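Local coordinates for UDP-N-acetylglucosamine 4-epimerase (PDB 3M2P), which probably interconverts UDP-N-acetylglucosamine and UDP-N-acetylgalactosamine by epimerising the sugar at C4, as a member of the NAD(P)-dependent epimerase/dehydratase family, at residues A[9-14]-A[29-34]; A[114-119]-A[260-265]; A[179-184]-A[241-246]; A[198-203]-A[222-227]. All blocks are in the same frame, centred on the assembly; numbering follows the deposited sequence.

Contact 1: residues A[9-14]-A[29-34]; sequences GGTGFL and PIILTR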
loop_
_atom_site.group_PDB
_atom_site.type_symbol
_atom_site.label_atom_id
_atom_site.label_comp_id
_atom_site.label_asym_id
_atom_site.label_seq_id
_atom_site.Cartn_x
_atom_site.Cartn_y
_atom_site.Cartn_z
ATOM N N GLY A 9 -14.641 -14.889 -2.617
ATOM C CA GLY A 9 -15.581 -14.181 -1.768
ATOM C C GLY A 9 -16.924 -14.081 -2.461
ATOM O O GLY A 9 -17.643 -13.090 -2.312
ATOM N N GLY A 10 -17.261 -15.118 -3.222
ATOM C CA GLY A 10 -18.443 -15.108 -4.064
ATOM C C GLY A 10 -19.725 -14.967 -3.273
ATOM O O GLY A 10 -20.721 -14.455 -3.768
ATOM N N THR A 11 -19.697 -15.423 -2.029
ATOM C CA THR A 11 -20.884 -15.401 -1.190
ATOM C C THR A 11 -21.064 -14.068 -0.461
ATOM O O THR A 11 -22.110 -13.819 0.131
ATOM C CB THR A 11 -20.865 -16.562 -0.187
ATOM O OG1 THR A 11 -19.568 -16.653 0.420
ATOM C CG2 THR A 11 -21.169 -17.864 -0.903
ATOM N N GLY A 12 -20.044 -13.216 -0.520
ATOM C CA GLY A 12 -20.091 -11.901 0.089
ATOM C C GLY A 12 -21.177 -10.990 -0.453
ATOM O O GLY A 12 -21.979 -11.389 -1.297
ATOM N N PHE A 13 -21.195 -9.756 0.045
ATOM C CA PHE A 13 -22.206 -8.766 -0.314
ATOM C C PHE A 13 -22.034 -8.319 -1.763
ATOM O O PHE A 13 -22.968 -8.439 -2.569
ATOM C CB PHE A 13 -22.131 -7.569 0.639
ATOM C CG PHE A 13 -23.031 -6.428 0.266
ATOM C CD1 PHE A 13 -24.409 -6.556 0.358
ATOM C CD2 PHE A 13 -22.497 -5.217 -0.158
ATOM C CE1 PHE A 13 -25.244 -5.502 0.008
ATOM C CE2 PHE A 13 -23.319 -4.157 -0.509
ATOM C CZ PHE A 13 -24.695 -4.298 -0.427
ATOM N N LEU A 14 -20.848 -7.805 -2.089
ATOM C CA LEU A 14 -20.502 -7.503 -3.477
ATOM C C LEU A 14 -20.634 -8.772 -4.304
ATOM O O LEU A 14 -21.315 -8.792 -5.318
ATOM C CB LEU A 14 -19.068 -6.973 -3.586
ATOM C CG LEU A 14 -18.761 -5.935 -4.673
ATOM C CD1 LEU A 14 -17.311 -6.023 -5.147
ATOM C CD2 LEU A 14 -19.722 -6.059 -5.849
ATOM N N PRO A 29 -21.111 -18.468 -13.397
ATOM C CA PRO A 29 -20.446 -18.102 -12.148
ATOM C C PRO A 29 -20.004 -19.346 -11.394
ATOM O O PRO A 29 -20.761 -20.311 -11.315
ATOM C CB PRO A 29 -21.551 -17.392 -11.356
ATOM C CG PRO A 29 -22.752 -17.341 -12.250
ATOM C CD PRO A 29 -22.571 -18.407 -13.266
ATOM N N ILE A 30 -18.788 -19.330 -10.862
ATOM C CA ILE A 30 -18.332 -20.392 -9.981
ATOM C C ILE A 30 -17.846 -19.775 -8.674
ATOM O O ILE A 30 -16.767 -19.193 -8.616
ATOM C CB ILE A 30 -17.247 -21.263 -10.648
ATOM C CG1 ILE A 30 -17.915 -22.291 -11.567
ATOM C CG2 ILE A 30 -16.406 -21.978 -9.611
ATOM C CD1 ILE A 30 -16.986 -22.920 -12.577
ATOM N N ILE A 31 -18.679 -19.880 -7.640
ATOM C CA ILE A 31 -18.409 -19.266 -6.342
ATOM C C ILE A 31 -17.330 -20.018 -5.586
ATOM O O ILE A 31 -17.498 -21.188 -5.281
ATOM C CB ILE A 31 -19.674 -19.239 -5.438
ATOM C CG1 ILE A 31 -20.669 -18.170 -5.896
ATOM C CG2 ILE A 31 -19.296 -18.975 -4.006
ATOM C CD1 ILE A 31 -21.766 -18.688 -6.817
ATOM N N LEU A 32 -16.229 -19.338 -5.282
ATOM C CA LEU A 32 -15.218 -19.865 -4.370
ATOM C C LEU A 32 -15.475 -19.377 -2.958
ATOM O O LEU A 32 -15.697 -18.189 -2.734
ATOM C CB LEU A 32 -13.811 -19.446 -4.796
ATOM C CG LEU A 32 -13.022 -20.505 -5.557
ATOM C CD1 LEU A 32 -13.903 -21.075 -6.645
ATOM C CD2 LEU A 32 -11.747 -19.916 -6.134
ATOM N N THR A 33 -15.437 -20.303 -2.008
ATOM C CA THR A 33 -15.664 -19.981 -0.610
ATOM C C THR A 33 -14.914 -20.972 0.278
ATOM O O THR A 33 -14.609 -22.084 -0.142
ATOM C CB THR A 33 -17.174 -19.997 -0.289
ATOM O OG1 THR A 33 -17.381 -19.762 1.111
ATOM C CG2 THR A 33 -17.785 -21.330 -0.680
ATOM N N ARG A 34 -14.615 -20.563 1.508
ATOM C CA ARG A 34 -13.916 -21.429 2.455
ATOM C C ARG A 34 -14.839 -22.479 3.056
ATOM O O ARG A 34 -14.372 -23.469 3.627
ATOM C CB ARG A 34 -13.262 -20.611 3.567
ATOM C CG ARG A 34 -11.917 -20.017 3.196
ATOM C CD ARG A 34 -11.195 -19.491 4.426
ATOM N NE ARG A 34 -9.755 -19.335 4.210
ATOM C CZ ARG A 34 -9.140 -18.164 4.037
ATOM N NH1 ARG A 34 -9.843 -17.025 4.053
ATOM N NH2 ARG A 34 -7.815 -18.131 3.850
#

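Contact 2: residues A[114-119]-A[260-265]; sequences SDETSL and IHSSYM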
loop_
_atom_site.group_PDB
_atom_site.type_symbol
_atom_site.label_atom_id
_atom_site.label_comp_id
_atom_site.label_asym_id
_atom_site.label_seq_id
_atom_site.Cartn_x
_atom_site.Cartn_y
_atom_site.Cartn_z
ATOM N N SER A 114 -6.618 9.836 0.085
ATOM C CA SER A 114 -6.892 10.523 1.349
ATOM C C SER A 114 -6.744 12.037 1.240
ATOM O O SER A 114 -7.506 12.787 1.857
ATOM C CB SER A 114 -5.983 9.993 2.462
ATOM N N ASP A 115 -5.763 12.472 0.451
ATOM C CA ASP A 115 -5.391 13.882 0.354
ATOM C C ASP A 115 -6.534 14.735 -0.161
ATOM O O ASP A 115 -6.820 14.715 -1.349
ATOM C CB ASP A 115 -4.180 14.040 -0.568
ATOM C CG ASP A 115 -3.513 15.399 -0.438
ATOM O OD1 ASP A 115 -4.137 16.323 0.128
ATOM O OD2 ASP A 115 -2.362 15.546 -0.907
ATOM N N GLU A 116 -7.168 15.496 0.730
ATOM C CA GLU A 116 -8.340 16.292 0.359
ATOM C C GLU A 116 -7.988 17.459 -0.564
ATOM O O GLU A 116 -8.831 17.967 -1.309
ATOM C CB GLU A 116 -9.097 16.774 1.595
ATOM C CG GLU A 116 -10.125 15.764 2.099
ATOM C CD GLU A 116 -10.805 16.185 3.402
ATOM O OE1 GLU A 116 -10.093 16.336 4.427
ATOM O OE2 GLU A 116 -12.052 16.352 3.399
ATOM N N THR A 117 -6.726 17.857 -0.512
ATOM C CA THR A 117 -6.187 18.916 -1.349
ATOM C C THR A 117 -6.339 18.569 -2.819
ATOM O O THR A 117 -6.246 19.433 -3.694
ATOM C CB THR A 117 -4.692 19.091 -1.014
ATOM O OG1 THR A 117 -4.563 19.970 0.110
ATOM C CG2 THR A 117 -3.877 19.624 -2.207
ATOM N N SER A 118 -6.617 17.299 -3.080
ATOM C CA SER A 118 -6.350 16.708 -4.377
ATOM C C SER A 118 -7.628 16.287 -5.085
ATOM O O SER A 118 -7.603 15.829 -6.221
ATOM C CB SER A 118 -5.460 15.490 -4.164
ATOM O OG SER A 118 -4.346 15.538 -5.021
ATOM N N LEU A 119 -8.744 16.421 -4.391
ATOM C CA LEU A 119 -10.037 16.059 -4.951
ATOM C C LEU A 119 -10.340 16.851 -6.229
ATOM O O LEU A 119 -9.986 18.031 -6.339
ATOM C CB LEU A 119 -11.129 16.290 -3.897
ATOM C CG LEU A 119 -11.062 15.382 -2.669
ATOM C CD1 LEU A 119 -11.592 16.084 -1.450
ATOM C CD2 LEU A 119 -11.821 14.079 -2.922
ATOM N N ILE A 260 -15.410 13.602 9.701
ATOM C CA ILE A 260 -15.671 13.092 8.363
ATOM C C ILE A 260 -14.853 13.827 7.323
ATOM O O ILE A 260 -14.743 15.049 7.367
ATOM C CB ILE A 260 -17.155 13.221 8.016
ATOM C CG1 ILE A 260 -18.000 12.707 9.183
ATOM C CG2 ILE A 260 -17.476 12.461 6.745
ATOM C CD1 ILE A 260 -19.289 12.031 8.762
ATOM N N HIS A 261 -14.271 13.078 6.390
ATOM C CA HIS A 261 -13.496 13.689 5.312
ATOM C C HIS A 261 -14.116 13.421 3.936
ATOM O O HIS A 261 -14.899 12.483 3.771
ATOM C CB HIS A 261 -12.030 13.235 5.375
ATOM C CG HIS A 261 -11.329 13.656 6.633
ATOM N ND1 HIS A 261 -11.175 12.819 7.719
ATOM C CD2 HIS A 261 -10.764 14.836 6.989
ATOM C CE1 HIS A 261 -10.536 13.458 8.683
ATOM N NE2 HIS A 261 -10.273 14.684 8.264
ATOM N N SER A 262 -13.787 14.257 2.955
ATOM C CA SER A 262 -14.307 14.068 1.602
ATOM C C SER A 262 -13.604 12.943 0.849
ATOM O O SER A 262 -12.389 12.800 0.926
ATOM C CB SER A 262 -14.198 15.362 0.795
ATOM O OG SER A 262 -15.280 16.220 1.082
ATOM N N SER A 263 -14.372 12.143 0.117
ATOM C CA SER A 263 -13.770 11.172 -0.795
ATOM C C SER A 263 -14.621 10.914 -2.033
ATOM O O SER A 263 -15.730 10.399 -1.953
ATOM C CB SER A 263 -13.404 9.862 -0.079
ATOM O OG SER A 263 -14.513 9.283 0.585
ATOM N N TYR A 264 -14.087 11.296 -3.185
ATOM C CA TYR A 264 -14.729 11.005 -4.455
ATOM C C TYR A 264 -13.685 10.959 -5.544
ATOM O O TYR A 264 -12.570 11.435 -5.353
ATOM C CB TYR A 264 -15.810 12.032 -4.793
ATOM C CG TYR A 264 -15.413 13.491 -4.635
ATOM C CD1 TYR A 264 -15.671 14.171 -3.451
ATOM C CD2 TYR A 264 -14.813 14.194 -5.677
ATOM C CE1 TYR A 264 -15.330 15.495 -3.296
ATOM C CE2 TYR A 264 -14.463 15.526 -5.528
ATOM C CZ TYR A 264 -14.734 16.175 -4.334
ATOM O OH TYR A 264 -14.415 17.504 -4.158
HETATM N N MSE A 265 -14.042 10.391 -6.687
HETATM C CA MSE A 265 -13.069 10.188 -7.748
HETATM C C MSE A 265 -13.539 10.656 -9.100
HETATM O O MSE A 265 -14.728 10.684 -9.402
HETATM C CB MSE A 265 -12.711 8.709 -7.886
HETATM C CG MSE A 265 -12.090 8.090 -6.668
HETATM SE SE MSE A 265 -12.155 6.151 -6.789
HETATM C CE MSE A 265 -14.080 5.939 -7.130
HETATM O O HOH W 1 -9.894 11.498 2.763
#

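Contact 3: residues A[179-184]-A[241-246]; sequences RQAFHG and NAFGNK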
loop_
_atom_site.group_PDB
_atom_site.type_symbol
_atom_site.label_atom_id
_atom_site.label_comp_id
_atom_site.label_asym_id
_atom_site.label_seq_id
_atom_site.Cartn_x
_atom_site.Cartn_y
_atom_site.Cartn_z
ATOM N N ARG A 179 -32.688 1.079 7.184
ATOM C CA ARG A 179 -33.538 0.434 8.170
ATOM C C ARG A 179 -34.425 1.456 8.870
ATOM O O ARG A 179 -35.648 1.320 8.878
ATOM C CB ARG A 179 -32.704 -0.346 9.196
ATOM C CG ARG A 179 -32.537 -1.835 8.872
ATOM C CD ARG A 179 -31.318 -2.113 7.992
ATOM N NE ARG A 179 -30.047 -2.043 8.721
ATOM C CZ ARG A 179 -29.877 -2.396 9.992
ATOM N NH1 ARG A 179 -30.893 -2.874 10.701
ATOM N NH2 ARG A 179 -28.683 -2.282 10.552
ATOM N N GLN A 180 -33.803 2.484 9.441
ATOM C CA GLN A 180 -34.530 3.468 10.233
ATOM C C GLN A 180 -35.671 4.113 9.444
ATOM O O GLN A 180 -36.830 4.069 9.864
ATOM C CB GLN A 180 -33.569 4.513 10.824
ATOM C CG GLN A 180 -32.612 3.921 11.864
ATOM C CD GLN A 180 -31.660 4.936 12.493
ATOM O OE1 GLN A 180 -31.597 6.100 12.083
ATOM N NE2 GLN A 180 -30.905 4.485 13.497
ATOM N N ALA A 181 -35.345 4.693 8.294
ATOM C CA ALA A 181 -36.344 5.337 7.452
ATOM C C ALA A 181 -37.432 4.352 7.039
ATOM O O ALA A 181 -38.589 4.726 6.877
ATOM C CB ALA A 181 -35.681 5.945 6.226
ATOM N N PHE A 182 -37.049 3.091 6.871
ATOM C CA PHE A 182 -37.978 2.037 6.467
ATOM C C PHE A 182 -39.081 1.792 7.497
ATOM O O PHE A 182 -40.223 1.516 7.128
ATOM C CB PHE A 182 -37.225 0.733 6.184
ATOM C CG PHE A 182 -38.122 -0.455 5.962
ATOM C CD1 PHE A 182 -38.877 -0.565 4.806
ATOM C CD2 PHE A 182 -38.202 -1.467 6.908
ATOM C CE1 PHE A 182 -39.703 -1.657 4.599
ATOM C CE2 PHE A 182 -39.024 -2.563 6.705
ATOM C CZ PHE A 182 -39.776 -2.657 5.549
ATOM N N HIS A 183 -38.737 1.882 8.781
ATOM C CA HIS A 183 -39.731 1.758 9.842
ATOM C C HIS A 183 -40.379 3.108 10.169
ATOM O O HIS A 183 -41.113 3.240 11.156
ATOM C CB HIS A 183 -39.113 1.165 11.105
ATOM C CG HIS A 183 -38.954 -0.322 11.069
ATOM N ND1 HIS A 183 -37.940 -0.978 11.733
ATOM C CD2 HIS A 183 -39.680 -1.282 10.445
ATOM C CE1 HIS A 183 -38.050 -2.278 11.525
ATOM N NE2 HIS A 183 -39.094 -2.489 10.743
ATOM N N GLY A 184 -40.120 4.108 9.332
ATOM C CA GLY A 184 -40.600 5.453 9.599
ATOM C C GLY A 184 -40.070 5.952 10.932
ATOM O O GLY A 184 -40.788 5.984 11.931
ATOM N N ASN A 241 -37.006 10.748 1.450
ATOM C CA ASN A 241 -38.030 10.875 0.406
ATOM C C ASN A 241 -38.476 9.515 -0.128
ATOM O O ASN A 241 -39.637 9.134 0.012
ATOM C CB ASN A 241 -37.561 11.770 -0.748
ATOM C CG ASN A 241 -37.102 13.145 -0.276
ATOM O OD1 ASN A 241 -36.993 13.401 0.930
ATOM N ND2 ASN A 241 -36.823 14.037 -1.229
ATOM N N ALA A 242 -37.541 8.784 -0.725
ATOM C CA ALA A 242 -37.817 7.458 -1.254
ATOM C C ALA A 242 -38.608 6.550 -0.296
ATOM O O ALA A 242 -39.388 5.705 -0.744
ATOM C CB ALA A 242 -36.515 6.792 -1.681
ATOM N N PHE A 243 -38.417 6.725 1.012
ATOM C CA PHE A 243 -39.036 5.832 2.002
ATOM C C PHE A 243 -40.245 6.415 2.740
ATOM O O PHE A 243 -40.550 5.986 3.862
ATOM C CB PHE A 243 -38.011 5.397 3.045
ATOM C CG PHE A 243 -36.972 4.460 2.522
ATOM C CD1 PHE A 243 -36.137 4.839 1.487
ATOM C CD2 PHE A 243 -36.812 3.209 3.086
ATOM C CE1 PHE A 243 -35.177 3.984 1.010
ATOM C CE2 PHE A 243 -35.848 2.355 2.616
ATOM C CZ PHE A 243 -35.031 2.744 1.573
ATOM N N GLY A 244 -40.923 7.382 2.128
ATOM C CA GLY A 244 -42.070 8.017 2.757
ATOM C C GLY A 244 -41.783 8.586 4.138
ATOM O O GLY A 244 -42.689 8.764 4.951
ATOM N N ASN A 245 -40.516 8.883 4.403
ATOM C CA ASN A 245 -40.123 9.454 5.681
ATOM C C ASN A 245 -39.680 10.911 5.527
ATOM O O ASN A 245 -38.695 11.347 6.123
ATOM C CB ASN A 245 -39.012 8.611 6.313
ATOM C CG ASN A 245 -38.915 8.802 7.815
ATOM O OD1 ASN A 245 -39.875 9.225 8.465
ATOM N ND2 ASN A 245 -37.753 8.489 8.375
ATOM N N LYS A 246 -40.420 11.665 4.727
ATOM C CA LYS A 246 -40.030 13.031 4.396
ATOM C C LYS A 246 -39.780 13.914 5.622
ATOM O O LYS A 246 -40.612 14.000 6.527
ATOM C CB LYS A 246 -41.065 13.666 3.465
ATOM C CG LYS A 246 -41.197 12.938 2.123
ATOM C CD LYS A 246 -42.612 13.056 1.556
ATOM C CE LYS A 246 -43.663 12.525 2.542
ATOM N NZ LYS A 246 -43.566 11.044 2.762
#

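Contact 4: residues A[198-203]-A[222-227]; sequences EFLYAK and FNIGSG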
loop_
_atom_site.group_PDB
_atom_site.type_symbol
_atom_site.label_atom_id
_atom_site.label_comp_id
_atom_site.label_asym_id
_atom_site.label_seq_id
_atom_site.Cartn_x
_atom_site.Cartn_y
_atom_site.Cartn_z
ATOM N N GLU A 198 -18.326 9.652 -2.142
ATOM C CA GLU A 198 -18.883 9.048 -3.352
ATOM C C GLU A 198 -19.463 7.666 -3.079
ATOM O O GLU A 198 -18.794 6.816 -2.507
ATOM C CB GLU A 198 -17.816 8.973 -4.431
ATOM C CG GLU A 198 -18.321 8.654 -5.827
ATOM C CD GLU A 198 -17.205 8.782 -6.850
ATOM O OE1 GLU A 198 -16.079 9.131 -6.425
ATOM O OE2 GLU A 198 -17.440 8.540 -8.063
ATOM N N PHE A 199 -20.715 7.455 -3.482
ATOM C CA PHE A 199 -21.415 6.196 -3.225
ATOM C C PHE A 199 -21.783 5.440 -4.503
ATOM O O PHE A 199 -22.585 5.913 -5.306
ATOM C CB PHE A 199 -22.677 6.458 -2.420
ATOM C CG PHE A 199 -22.416 6.956 -1.039
ATOM C CD1 PHE A 199 -22.280 8.312 -0.792
ATOM C CD2 PHE A 199 -22.327 6.069 0.024
ATOM C CE1 PHE A 199 -22.053 8.775 0.481
ATOM C CE2 PHE A 199 -22.097 6.530 1.306
ATOM C CZ PHE A 199 -21.954 7.883 1.529
ATOM N N LEU A 200 -21.204 4.254 -4.674
ATOM C CA LEU A 200 -21.427 3.450 -5.867
ATOM C C LEU A 200 -22.345 2.287 -5.569
ATOM O O LEU A 200 -22.027 1.445 -4.743
ATOM C CB LEU A 200 -20.098 2.919 -6.400
ATOM C CG LEU A 200 -20.175 1.859 -7.496
ATOM C CD1 LEU A 200 -20.670 2.475 -8.787
ATOM C CD2 LEU A 200 -18.821 1.225 -7.701
ATOM N N TYR A 201 -23.483 2.241 -6.247
ATOM C CA TYR A 201 -24.450 1.171 -6.058
ATOM C C TYR A 201 -23.800 -0.165 -6.400
ATOM O O TYR A 201 -23.086 -0.273 -7.391
ATOM C CB TYR A 201 -25.678 1.441 -6.931
ATOM C CG TYR A 201 -26.857 0.505 -6.747
ATOM C CD1 TYR A 201 -27.041 -0.210 -5.577
ATOM C CD2 TYR A 201 -27.815 0.375 -7.747
ATOM C CE1 TYR A 201 -28.127 -1.051 -5.426
ATOM C CE2 TYR A 201 -28.910 -0.458 -7.603
ATOM C CZ TYR A 201 -29.061 -1.171 -6.444
ATOM O OH TYR A 201 -30.147 -2.013 -6.319
ATOM N N ALA A 202 -24.029 -1.172 -5.560
ATOM C CA ALA A 202 -23.460 -2.493 -5.774
ATOM C C ALA A 202 -23.768 -3.024 -7.174
ATOM O O ALA A 202 -22.921 -3.653 -7.798
ATOM C CB ALA A 202 -23.959 -3.466 -4.718
ATOM N N LYS A 203 -24.977 -2.773 -7.671
ATOM C CA LYS A 203 -25.392 -3.259 -8.993
ATOM C C LYS A 203 -24.507 -2.673 -10.098
ATOM O O LYS A 203 -24.150 -3.361 -11.045
ATOM C CB LYS A 203 -26.857 -2.910 -9.227
ATOM C CG LYS A 203 -27.692 -3.986 -9.857
ATOM C CD LYS A 203 -28.940 -4.231 -9.016
ATOM C CE LYS A 203 -30.239 -4.113 -9.829
ATOM N NZ LYS A 203 -30.214 -4.835 -11.148
ATOM N N PHE A 222 -8.142 1.223 -12.447
ATOM C CA PHE A 222 -9.239 2.119 -12.761
ATOM C C PHE A 222 -10.084 2.530 -11.538
ATOM O O PHE A 222 -10.409 1.691 -10.701
ATOM C CB PHE A 222 -10.141 1.465 -13.798
ATOM C CG PHE A 222 -9.399 0.830 -14.938
ATOM C CD1 PHE A 222 -8.991 -0.488 -14.865
ATOM C CD2 PHE A 222 -9.140 1.538 -16.094
ATOM C CE1 PHE A 222 -8.331 -1.071 -15.907
ATOM C CE2 PHE A 222 -8.468 0.954 -17.146
ATOM C CZ PHE A 222 -8.071 -0.344 -17.054
ATOM N N ASN A 223 -10.437 3.816 -11.443
ATOM C CA ASN A 223 -11.412 4.265 -10.457
ATOM C C ASN A 223 -12.783 3.862 -10.956
ATOM O O ASN A 223 -13.137 4.165 -12.095
ATOM C CB ASN A 223 -11.398 5.789 -10.301
ATOM C CG ASN A 223 -10.106 6.318 -9.733
ATOM O OD1 ASN A 223 -9.808 7.509 -9.845
ATOM N ND2 ASN A 223 -9.329 5.448 -9.118
ATOM N N ILE A 224 -13.562 3.182 -10.127
ATOM C CA ILE A 224 -14.956 2.942 -10.471
ATOM C C ILE A 224 -15.879 3.721 -9.534
ATOM O O ILE A 224 -16.381 3.183 -8.547
ATOM C CB ILE A 224 -15.341 1.444 -10.461
ATOM C CG1 ILE A 224 -14.347 0.605 -11.274
ATOM C CG2 ILE A 224 -16.751 1.275 -10.996
ATOM C CD1 ILE A 224 -14.398 0.828 -12.777
ATOM N N GLY A 225 -16.086 4.998 -9.851
ATOM C CA GLY A 225 -17.007 5.846 -9.115
ATOM C C GLY A 225 -18.353 5.977 -9.804
ATOM O O GLY A 225 -18.541 5.502 -10.922
ATOM N N SER A 226 -19.292 6.645 -9.140
ATOM C CA SER A 226 -20.663 6.751 -9.637
ATOM C C SER A 226 -20.996 8.101 -10.258
ATOM O O SER A 226 -21.774 8.170 -11.214
ATOM C CB SER A 226 -21.652 6.466 -8.514
ATOM O OG SER A 226 -21.357 7.278 -7.390
ATOM N N GLY A 227 -20.431 9.179 -9.728
ATOM C CA GLY A 227 -20.881 10.493 -10.150
ATOM C C GLY A 227 -20.331 11.679 -9.380
ATOM O O GLY A 227 -19.390 12.313 -9.881
#

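Contact 1: residues A[9-14]-A[29-34]
The first beta-alpha-beta unit of a Rossmann fold brings its glycine-rich loop against the end of its second strand, and here G10 and T11 meet I31, L32 and T33 at that place. The loop turns sharply: a type I beta turn runs from G9 to G12, closed by G12 N giving a hydrogen bond to G9 O at 3.0 Å, and G12 then stands at the N-cap of helix 13-24. Strand 28-33, held between strands 4-8 and 45-48, passes beside this turn. A weak hydrogen bond runs from G10 N to L32 O, 3.5 Å long and nearly straight at 164°.

The apolar part of the contact gathers at one methyl group. The I31 side chain starts toward the loop, and its CG2, trans to the backbone N, meets G10 CA at 4.0 Å and T11 CG2 at 3.8 Å. G10, having no side chain, packs on that methyl through its CA. Further along, T11 OG1 and T33 OG1 approach only to 3.9 Å, and the T33 hydroxyl is bound instead to S35 O.

F13, L14 and R34, which lie in the same two segments, belong to the UDP site seen in a structure of this protein. G9, G12 and G15 are consistent with the TGxxGxxG nucleotide-binding loop of the extended short-chain dehydrogenase/reductase family.

Contact 2: residues A[114-119]-A[260-265]
Extended from CA to CD (chi2 175°), E116 carries its carboxylate across to H261 and S262, while Y264, its ring turned back between the backbone N and carbonyl carbon (chi1 48°), offers one ring face to L119. Two surface loops of the extended short-chain dehydrogenase/reductase fold are joined in this way: 114-119, which follows strand 103-109 and is shaped by an Asx turn at D115, and 260-265, which leads to helix 268-273 and is itself tied to strand 197-201 through the backbone of S263.

The polar side rests on E116. Its OE2 accepts a straight hydrogen bond from S262 N, 2.8 Å long and at 177°, approached from above the carboxylate plane. The other oxygen, OE1, lies at the edge of the imidazole, 3.0 Å from H261 CD2, with carboxylate and ring nearly perpendicular. A water also spans the loops, donating to S114 O and, weakly, to S262 O.

Apolar contact is carried by L119. L119 CD1 packs on S262 CB at 3.5 Å, while the S262 hydroxyl bonds to K196 N; L119 CB sits 3.6 Å from Y264 CZ. The other branch makes a CH-pi contact, with L119 CD2 almost on the ring normal, 3.7 Å from the Y264 centroid.

Contact 3: residues A[179-184]-A[241-246]
Apolar contacts join A181 and F182 to F243 where two helices end side by side. A181 points its methyl at the neighbouring helix end, and its CB lies 4.0 Å from F243 CB. The F243 ring continues from there along helix 173-182 and turns an edge to its last turn: CD2 is 3.8 Å from F182 CA, which lies near the ring plane, and 4.0 Å from F182 CB. The phenyl group of F182 takes no part: its chi1 of 171° leads the ring away, and F182 meets F243 through its backbone and CB. F243 also meets V286, H290 and M293 of helix 282-293, so one aromatic side chain ties three helices together.

Both helices stop at a glycine with positive phi. In helix 232-242 the ending is a Schellman motif with G244 as the C-prime residue: N245 N reaches back to N240 O, and G244 N to N241 O at 3.0 Å. At the end of helix 173-182, G184 N bonds to A181 O at 3.0 Å. Beyond these ends the chain enters strands 187-189 and 249-251, which pair in parallel as a small separate sheet.

Polar groups meet the contact through N245. Its CG lies trans to the backbone N (chi1 -158°), which lays the amide against the opposite helix end: ND2 is 3.6 Å from A181 CA and OD1 is 4.0 Å from G184 CA. Both ends of that buried amide are held by neighbours, ND2 giving to E185 O and OD1 accepting from N248 ND2.

Contact 4: residues A[198-203]-A[222-227]
E198 reaches from strand 197-201 to G225, S226 and G227, the loop that leaves strand 220-224, and its side chain can be followed atom by atom. From CB, which points toward that loop, the chain runs fully extended, with CG trans to the backbone N (chi1 -167°). CG passes the S226 hydroxyl, 3.7 Å from OG. CD comes next, 3.7 Å from G225 CA. At the tip the two oxygens part company: OE2 accepts two weak hydrogen bonds, from S226 N at 2.9 Å with a strongly bent angle of 124° and from G227 N at 3.5 Å, whereas OE1 probably takes the backbone N-H of M265.

S226 answers in the other direction. Its OG donates to F199 O over 2.8 Å, coming from well above the carbonyl plane, so serine and glutamate together grip the loop through side chain and main chain. Beyond S226, L200 covers the strand end: CD2 packs on I224 CG2 at 3.9 Å, and CD1 touches S226 CB at 4.1 Å. Both strands pair in parallel with strand 154-164 of the Rossmann-type sheet, and the contact bridges their ends.

With the S226 and G227 N-H groups weakly bonded to OE2 and that of M265 near OE1 (modelled too close to be exact), the carboxylate surroundings would probably stabilise negative charge, and one side chain touches both this loop and segment 260-265.

How the contacts relate
Contact 1 comes first along the chain and closes within the opening beta-alpha-beta unit. The others are nested: contact 4 lies inside the loop closed by contact 3, which in turn lies inside that of contact 2. Contacts 1 and 4 reach the same mixed sheet, centres 20 Å apart and nearest atoms about 4 Å apart, so the nucleotide-binding end connects through it to the later strands. Contacts 2 and 4, with centres 15 Å apart, touch where 260-265 runs beside strand 197-201. Contact 3 stands at the periphery, 24 Å from contact 4 and 31 Å from contact 1 between centres, where helices 173-182 and 232-242 end beside the small two-stranded sheet.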